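Local coordinates for hemoglobin component VII (Tokunagayusurika akamusi, PDB 1X46), which binds heme and probably carries or stores oxygen, as a midge-larva hemoglobin of the globin family, at residues A9-I12 / A13-K16; S18-Q21 / I22-K25; G49-L52 / E53-K56. One frame throughout, in Å; residues are numbered along the deposited sequence.

Interaction 1 (A9-I12 / A13-K16); sequences AGDI and ALVK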
ATOM      1  N   ALA A   9     -11.895 -12.964   9.466  1.00 22.38           N
ATOM      2  CA  ALA A   9     -11.806 -11.913  10.484  1.00 21.46           C
ATOM      3  C   ALA A   9     -10.458 -11.828  11.211  1.00 20.27           C
ATOM      4  O   ALA A   9      -9.981 -10.737  11.538  1.00 20.71           O
ATOM      5  CB  ALA A   9     -12.963 -12.065  11.506  1.00 23.04           C
ATOM      6  N   GLY A  10      -9.863 -12.986  11.477  1.00 19.61           N
ATOM      7  CA  GLY A  10      -8.564 -13.048  12.108  1.00 18.00           C
ATOM      8  C   GLY A  10      -7.469 -12.462  11.232  1.00 16.34           C
ATOM      9  O   GLY A  10      -6.573 -11.807  11.768  1.00 18.00           O
ATOM     10  N   ASP A  11      -7.547 -12.730   9.929  1.00 18.38           N
ATOM     11  CA  ASP A  11      -6.623 -12.148   8.951  1.00 17.61           C
ATOM     12  C   ASP A  11      -6.774 -10.635   8.853  1.00 15.47           C
ATOM     13  O   ASP A  11      -5.777  -9.918   8.766  1.00 13.95           O
ATOM     14  CB  ASP A  11      -6.828 -12.785   7.603  1.00 15.85           C
ATOM     15  CG  ASP A  11      -6.215 -14.148   7.517  1.00 21.36           C
ATOM     16  OD1 ASP A  11      -5.488 -14.529   8.459  1.00 22.37           O
ATOM     17  OD2 ASP A  11      -6.401 -14.897   6.527  1.00 22.98           O
ATOM     18  N   ILE A  12      -8.010 -10.136   8.900  1.00 14.33           N
ATOM     19  CA  ILE A  12      -8.229  -8.691   8.993  1.00 14.79           C
ATOM     20  C   ILE A  12      -7.543  -8.121  10.237  1.00 14.60           C
ATOM     21  O   ILE A  12      -6.861  -7.089  10.178  1.00 15.94           O
ATOM     22  CB  ILE A  12      -9.757  -8.367   8.982  1.00 16.40           C
ATOM     23  CG1 ILE A  12     -10.357  -8.757   7.623  1.00 16.57           C
ATOM     24  CG2 ILE A  12     -10.008  -6.883   9.330  1.00 18.75           C
ATOM     25  CD1 ILE A  12     -11.889  -8.739   7.568  1.00 16.18           C
ATOM     26  N   ALA A  13      -7.676  -8.807  11.371  1.00 16.66           N
ATOM     27  CA  ALA A  13      -7.014  -8.328  12.574  1.00 15.34           C
ATOM     28  C   ALA A  13      -5.500  -8.325  12.434  1.00 17.56           C
ATOM     29  O   ALA A  13      -4.828  -7.416  12.937  1.00 16.81           O
ATOM     30  CB  ALA A  13      -7.459  -9.146  13.820  1.00 18.52           C
ATOM     31  N   LEU A  14      -4.966  -9.318  11.723  1.00 16.29           N
ATOM     32  CA  LEU A  14      -3.503  -9.414  11.564  1.00 14.03           C
ATOM     33  C   LEU A  14      -2.979  -8.250  10.730  1.00 13.92           C
ATOM     34  O   LEU A  14      -1.926  -7.677  11.052  1.00 13.61           O
ATOM     35  CB  LEU A  14      -3.090 -10.720  10.905  1.00 15.89           C
ATOM     36  CG  LEU A  14      -3.175 -12.005  11.738  1.00 16.02           C
ATOM     37  CD1 LEU A  14      -2.855 -13.212  10.852  1.00 17.46           C
ATOM     38  CD2 LEU A  14      -2.251 -11.955  12.930  1.00 14.36           C
ATOM     39  N   VAL A  15      -3.722  -7.914   9.670  1.00 12.35           N
ATOM     40  CA  VAL A  15      -3.404  -6.724   8.882  1.00 12.13           C
ATOM     41  C   VAL A  15      -3.536  -5.448   9.715  1.00 12.45           C
ATOM     42  O   VAL A  15      -2.624  -4.649   9.738  1.00 12.61           O
ATOM     43  CB  VAL A  15      -4.282  -6.648   7.623  1.00 12.29           C
ATOM     44  CG1 VAL A  15      -4.138  -5.300   6.915  1.00 11.53           C
ATOM     45  CG2 VAL A  15      -3.978  -7.840   6.671  1.00 12.95           C
ATOM     46  N   LYS A  16      -4.664  -5.249  10.407  1.00 13.67           N
ATOM     47  CA  LYS A  16      -4.805  -4.018  11.197  1.00 14.67           C
ATOM     48  C   LYS A  16      -3.702  -3.877  12.267  1.00 12.59           C
ATOM     49  O   LYS A  16      -3.127  -2.789  12.427  1.00 14.09           O
ATOM     50  CB  LYS A  16      -6.176  -3.949  11.878  1.00 14.52           C
ATOM     51  CG  LYS A  16      -7.339  -3.759  10.947  1.00 13.74           C
ATOM     52  CD  LYS A  16      -8.679  -3.714  11.688  1.00 14.52           C
ATOM     53  CE  LYS A  16      -9.795  -3.437  10.674  1.00 15.78           C
ATOM     54  NZ  LYS A  16     -11.163  -3.494  11.279  1.00 20.75           N
TER
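The carbonyl oxygen of Ile12 receives the amide of Lys16 in the shortest bond across this contact, N to O 2.9 Å and close to straight at 173°. It belongs to a run of i to i+4 alpha-helical bonds: Ala13 N reaches Ala9 O, Leu14 N reaches Gly10 O at a more bent 140°, and Val15 N reaches Asp11 O at 3.0 Å. On one flank the side chains of Ile12 and Lys16 run side by side in the same direction. Ile12 CG2, anti to its own nitrogen, faces the extended lysine chain and meets Lys16 CE at 3.7 Å, while the ammonium NZ bonds to the carbonyl oxygen of Met79. Shortening Lys16 to an alanine would probably strip Ile12 CG2 of its aliphatic neighbour and leave the Met79 carbonyl without this tie to the helix. On another flank Leu14 CD1 touches Asp11 OD1 at 3.8 Å, the two side chains crossing at a slant; Asp11 OD2 also has a long, weak ion pair with Lys133. This is the opening part of helix 9-20, the first helix of the globin fold: Val15 is buried against Ile76 of helix 59-78 and against Ala134 and Trp135 of helix 129-146.

Interaction 2 (S18-Q21 / I22-K25); sequences SWAQ and IHDK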
ATOM      1  N   SER A  18      -0.600  -5.403  12.474  1.00 13.77           N
ATOM      2  CA  SER A  18       0.732  -5.241  11.933  1.00 13.38           C
ATOM      3  C   SER A  18       0.896  -3.873  11.246  1.00 10.89           C
ATOM      4  O   SER A  18       1.944  -3.238  11.337  1.00 14.06           O
ATOM      5  CB  SER A  18       1.102  -6.426  11.005  1.00 11.45           C
ATOM      6  OG  SER A  18       0.231  -6.530   9.897  1.00 11.64           O
ATOM      7  N   TRP A  19      -0.175  -3.403  10.604  1.00 10.61           N
ATOM      8  CA  TRP A  19      -0.189  -2.049  10.071  1.00 11.35           C
ATOM      9  C   TRP A  19       0.048  -0.995  11.147  1.00 12.25           C
ATOM     10  O   TRP A  19       0.785  -0.031  10.940  1.00 13.40           O
ATOM     11  CB  TRP A  19      -1.498  -1.793   9.320  1.00 12.28           C
ATOM     12  CG  TRP A  19      -1.593  -0.387   8.797  1.00 14.09           C
ATOM     13  CD1 TRP A  19      -2.521   0.565   9.162  1.00 14.30           C
ATOM     14  CD2 TRP A  19      -0.758   0.224   7.801  1.00 13.24           C
ATOM     15  NE1 TRP A  19      -2.298   1.721   8.449  1.00 15.37           N
ATOM     16  CE2 TRP A  19      -1.229   1.539   7.608  1.00 15.16           C
ATOM     17  CE3 TRP A  19       0.336  -0.215   7.042  1.00 15.00           C
ATOM     18  CZ2 TRP A  19      -0.614   2.438   6.700  1.00 13.49           C
ATOM     19  CZ3 TRP A  19       0.934   0.670   6.136  1.00 18.13           C
ATOM     20  CH2 TRP A  19       0.462   1.982   5.985  1.00 15.89           C
ATOM     21  N   ALA A  20      -0.628  -1.180  12.279  1.00 13.52           N
ATOM     22  CA  ALA A  20      -0.478  -0.240  13.386  1.00 15.02           C
ATOM     23  C   ALA A  20       0.977  -0.124  13.872  1.00 16.54           C
ATOM     24  O   ALA A  20       1.367   0.900  14.453  1.00 17.50           O
ATOM     25  CB  ALA A  20      -1.411  -0.639  14.544  1.00 15.88           C
ATOM     26  N   GLN A  21       1.777  -1.163  13.609  1.00 15.36           N
ATOM     27  CA  GLN A  21       3.187  -1.169  14.003  1.00 14.85           C
ATOM     28  C   GLN A  21       4.067  -0.327  13.063  1.00 15.04           C
ATOM     29  O   GLN A  21       5.186   0.038  13.431  1.00 17.21           O
ATOM     30  CB  GLN A  21       3.718  -2.607  14.038  1.00 18.82           C
ATOM     31  CG  GLN A  21       3.160  -3.472  15.155  1.00 19.94           C
ATOM     32  CD  GLN A  21       4.027  -4.694  15.410  1.00 22.39           C
ATOM     33  OE1 GLN A  21       5.202  -4.556  15.797  1.00 23.63           O
ATOM     34  NE2 GLN A  21       3.468  -5.879  15.181  1.00 24.40           N
ATOM     35  N   ILE A  22       3.584  -0.035  11.851  1.00 12.61           N
ATOM     36  CA  ILE A  22       4.381   0.705  10.873  1.00 13.25           C
ATOM     37  C   ILE A  22       3.728   1.972  10.352  1.00 12.83           C
ATOM     38  O   ILE A  22       4.368   2.733   9.623  1.00 15.10           O
ATOM     39  CB  ILE A  22       4.792  -0.225   9.692  1.00 11.27           C
ATOM     40  CG1 ILE A  22       3.562  -0.645   8.865  1.00 14.92           C
ATOM     41  CG2 ILE A  22       5.561  -1.453  10.228  1.00 13.29           C
ATOM     42  CD1 ILE A  22       3.966  -1.170   7.488  1.00 16.47           C
ATOM     43  N   HIS A  23       2.477   2.236  10.728  1.00 13.16           N
ATOM     44  CA  HIS A  23       1.802   3.363  10.085  1.00 15.73           C
ATOM     45  C   HIS A  23       2.303   4.753  10.445  1.00 14.43           C
ATOM     46  O   HIS A  23       1.986   5.729   9.743  1.00 16.09           O
ATOM     47  CB  HIS A  23       0.278   3.237  10.152  1.00 18.80           C
ATOM     48  CG  HIS A  23      -0.313   3.336  11.520  1.00 23.76           C
ATOM     49  ND1 HIS A  23       0.399   3.710  12.637  1.00 22.36           N
ATOM     50  CD2 HIS A  23      -1.583   3.120  11.942  1.00 24.97           C
ATOM     51  CE1 HIS A  23      -0.402   3.712  13.687  1.00 25.47           C
ATOM     52  NE2 HIS A  23      -1.613   3.369  13.293  1.00 27.56           N
ATOM     53  N   ASP A  24       3.121   4.843  11.498  1.00 12.81           N
ATOM     54  CA  ASP A  24       3.751   6.083  11.834  1.00 13.45           C
ATOM     55  C   ASP A  24       5.183   6.126  11.297  1.00 13.27           C
ATOM     56  O   ASP A  24       5.977   6.998  11.666  1.00 15.00           O
ATOM     57  CB  ASP A  24       3.698   6.287  13.344  1.00 17.30           C
ATOM     58  CG  ASP A  24       4.544   5.293  14.095  1.00 24.41           C
ATOM     59  OD1 ASP A  24       4.681   4.125  13.655  1.00 26.25           O
ATOM     60  OD2 ASP A  24       5.117   5.606  15.157  1.00 29.72           O
ATOM     61  N   LYS A  25       5.480   5.240  10.344  1.00 11.24           N
ATOM     62  CA  LYS A  25       6.773   5.202   9.673  1.00 11.01           C
ATOM     63  C   LYS A  25       6.603   5.546   8.190  1.00 12.72           C
ATOM     64  O   LYS A  25       7.232   4.927   7.341  1.00 10.74           O
ATOM     65  CB  LYS A  25       7.432   3.826   9.827  1.00 15.01           C
ATOM     66  CG  LYS A  25       7.740   3.454  11.299  1.00 16.98           C
ATOM     67  CD  LYS A  25       8.305   2.040  11.407  1.00 24.08           C
ATOM     68  CE  LYS A  25       8.721   1.701  12.842  1.00 26.78           C
ATOM     69  NZ  LYS A  25       7.567   1.680  13.804  1.00 32.43           N
TER
HETATM   70  O   HOH W   1       3.671   2.307  15.499  1.00 26.57           O
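Trp19 and His23 meet where the first globin helix, 9-20, gives way to a type I beta turn from Ile22 to Lys25 that leads into helix 26-36. The aromatic contacts come first. The imidazole of His23 turns an edge to the face of the indole five-membered ring in a T-shaped pair, with centroids 5.1 Å apart and planes at 87°. His23 CB also lies over that indole face in a CH-pi contact, 3.6 Å from the centroid. His23 chi1 is 67°, which sets CG between the backbone N and the carbonyl carbon; this lays the ring back against the last turn of helix 9-20, where Ala20 CA sits above the centre of one imidazole face, 3.8 Å from the centroid. Apolar packing continues on Trp19, whose CE3 meets Ile22 CG1 at 3.7 Å, the two side chains crossing nearly at right angles; Ile22 carries on into Leu116, Phe119 and Leu120 of helix 106-123.

Among the hydrogen bonds, Trp19 O accepts from two amides, Ile22 N at 2.9 Å and, weakly, His23 N. Lys25 N closes the turn on Ile22 O, and the indole NE1 bonds to Asn73 OD1 on helix 59-78. Of the charged groups, Lys25 curls back, bent at its last torsion (64°), and its NZ is anchored by a bond to Gln21 O of 2.9 Å, nearly in line with the carbonyl; Asp24 OD1 lies at long salt-bridge range. One water donates to both Ala20 O and Asp24 OD1, the latter at 2.8 Å.

Interaction 3 (G49-L52 / E53-K56); sequences GKDL and ESLK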
ATOM      1  N   GLY A  49      14.457  11.987 -10.866  1.00 14.88           N
ATOM      2  CA  GLY A  49      15.794  12.516 -11.069  1.00 17.08           C
ATOM      3  C   GLY A  49      16.486  13.039  -9.833  1.00 18.78           C
ATOM      4  O   GLY A  49      17.655  13.439  -9.907  1.00 21.42           O
ATOM      5  N   LYS A  50      15.803  13.028  -8.691  1.00 17.42           N
ATOM      6  CA  LYS A  50      16.403  13.530  -7.475  1.00 16.12           C
ATOM      7  C   LYS A  50      17.073  12.375  -6.740  1.00 12.28           C
ATOM      8  O   LYS A  50      16.677  11.219  -6.878  1.00 16.07           O
ATOM      9  CB  LYS A  50      15.347  14.195  -6.581  1.00 18.16           C
ATOM     10  CG  LYS A  50      14.557  15.311  -7.296  1.00 24.61           C
ATOM     11  CD  LYS A  50      14.054  16.392  -6.335  1.00 30.54           C
ATOM     12  CE  LYS A  50      13.205  17.455  -7.065  1.00 31.76           C
ATOM     13  NZ  LYS A  50      13.994  18.369  -7.926  1.00 36.31           N
ATOM     14  N   ASP A  51      18.105  12.674  -5.975  1.00 13.45           N
ATOM     15  CA  ASP A  51      18.767  11.632  -5.216  1.00 12.95           C
ATOM     16  C   ASP A  51      17.932  11.208  -4.002  1.00 14.27           C
ATOM     17  O   ASP A  51      17.494  12.051  -3.219  1.00 11.95           O
ATOM     18  CB  ASP A  51      20.131  12.143  -4.774  1.00 16.33           C
ATOM     19  CG  ASP A  51      21.033  11.053  -4.326  1.00 21.97           C
ATOM     20  OD1 ASP A  51      20.923  10.653  -3.151  1.00 29.18           O
ATOM     21  OD2 ASP A  51      21.905  10.564  -5.063  1.00 27.96           O
ATOM     22  N   LEU A  52      17.698   9.901  -3.862  1.00 14.99           N
ATOM     23  CA  LEU A  52      16.817   9.456  -2.796  1.00 15.22           C
ATOM     24  C   LEU A  52      17.348   9.814  -1.429  1.00 14.99           C
ATOM     25  O   LEU A  52      16.567  10.098  -0.538  1.00 14.93           O
ATOM     26  CB  LEU A  52      16.552   7.963  -2.898  1.00 15.08           C
ATOM     27  CG  LEU A  52      15.560   7.380  -1.907  1.00 13.62           C
ATOM     28  CD1 LEU A  52      14.152   8.030  -2.005  1.00 14.00           C
ATOM     29  CD2 LEU A  52      15.538   5.877  -2.138  1.00 15.02           C
ATOM     30  N   GLU A  53      18.679   9.811  -1.267  1.00 14.91           N
ATOM     31  CA  GLU A  53      19.270  10.132   0.022  1.00 15.74           C
ATOM     32  C   GLU A  53      19.048  11.591   0.406  1.00 15.01           C
ATOM     33  O   GLU A  53      18.998  11.918   1.598  1.00 19.31           O
ATOM     34  CB  GLU A  53      20.759   9.779   0.045  1.00 14.77           C
ATOM     35  CG  GLU A  53      21.078   8.283  -0.116  1.00 18.60           C
ATOM     36  CD  GLU A  53      20.341   7.393   0.882  1.00 19.59           C
ATOM     37  OE1 GLU A  53      20.427   7.621   2.105  1.00 19.94           O
ATOM     38  OE2 GLU A  53      19.643   6.486   0.408  1.00 19.29           O
ATOM     39  N   SER A  54      18.907  12.464  -0.604  1.00 12.65           N
ATOM     40  CA  SER A  54      18.626  13.892  -0.421  1.00 13.16           C
ATOM     41  C   SER A  54      17.164  14.131  -0.104  1.00 15.48           C
ATOM     42  O   SER A  54      16.822  15.045   0.632  1.00 16.41           O
ATOM     43  CB  SER A  54      18.950  14.662  -1.713  1.00 12.94           C
ATOM     44  OG  SER A  54      20.316  14.522  -2.051  1.00 15.71           O
ATOM     45  N   LEU A  55      16.296  13.327  -0.698  1.00 15.98           N
ATOM     46  CA  LEU A  55      14.848  13.513  -0.511  1.00 16.71           C
ATOM     47  C   LEU A  55      14.335  13.198   0.900  1.00 16.46           C
ATOM     48  O   LEU A  55      13.396  13.851   1.397  1.00 15.51           O
ATOM     49  CB  LEU A  55      14.083  12.669  -1.531  1.00 18.55           C
ATOM     50  CG  LEU A  55      14.078  13.164  -2.968  1.00 16.85           C
ATOM     51  CD1 LEU A  55      13.574  12.049  -3.893  1.00 19.52           C
ATOM     52  CD2 LEU A  55      13.190  14.407  -3.135  1.00 20.32           C
ATOM     53  N   LYS A  56      14.879  12.181   1.556  1.00 17.86           N
ATOM     54  CA  LYS A  56      14.446  11.816   2.892  1.00 19.13           C
ATOM     55  C   LYS A  56      14.601  13.002   3.922  1.00 21.03           C
ATOM     56  O   LYS A  56      15.592  13.716   3.916  1.00 23.07           O
ATOM     57  CB  LYS A  56      15.162  10.531   3.355  1.00 22.64           C
ATOM     58  CG  LYS A  56      14.435   9.809   4.468  1.00 24.44           C
ATOM     59  CD  LYS A  56      14.778   8.313   4.682  1.00 26.69           C
ATOM     60  CE  LYS A  56      16.255   7.993   4.622  1.00 28.92           C
ATOM     61  NZ  LYS A  56      16.591   6.756   5.404  1.00 27.92           N
TER
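Glu53 N, the first amide of 53-56, gives a weak hydrogen bond to the side chain of Asp51, the N-cap of the short helix 52-55, with N to OD1 3.0 Å. Asp51 holds CG anti to its backbone nitrogen (chi1 -164°), which swings OD1 over the start of the helix; there it also touches Glu53 CB at 3.3 Å. The two carboxylates, like in charge, stay apart, Asp51 OD1 to Glu53 OE2 5.6 Å; Glu53 OE2 is hydrogen-bonded to Tyr31 OH. At Ser54 the amide reaches back to Asp51 O in a weak, bent bond, while OG rests beside Asp51 CB at 3.6 Å. Leu55 N bonds to Asp51 O at 3.1 Å and more weakly to Leu52 O; Asp51 O thus accepts from both Ser54 N and Leu55 N. The leucine side chain points back over the loop, where CD2 meets Lys50 CD and CD1 meets Lys50 CB, each at 3.9 Å, the two side chains crossing at about a right angle. Lys56 leaves the helical conformation, its amide still giving a long, weak bond to Leu52 O, and its side chain makes a cation-pi contact with Tyr31. In this N-capped helix start, Leu55 lies about 8 Å, side chain to side chain, from heme-binding Phe44. Leu52 and Leu55 lay the short helix on the globin fold: both touch Gln41 of helix 38-41 and Phe61 of helix 59-78, Leu52 also Phe34 of helix 26-36.

Overall arrangement
Interaction 1 lies on helix 9-20 and interaction 2 straddles its end, their centres about 14 Å apart, whereas interaction 3, at the start of the short helix 52-55, has its centre about 35 Å from that of the first, across the centre of the chain. The first and third are surface contacts; interaction 2 is partly buried and brings in aromatic rings. Their chemistry follows their place: regular main-chain bonds with an aliphatic flank within the first turns of a helix, ring packing, a water and a lysine-carbonyl bond where a helix ends in a turn, and a carboxylate cap with several weak amide bonds where a helix starts. Helix 59-78 is a common neighbour, touched by side chains of all three.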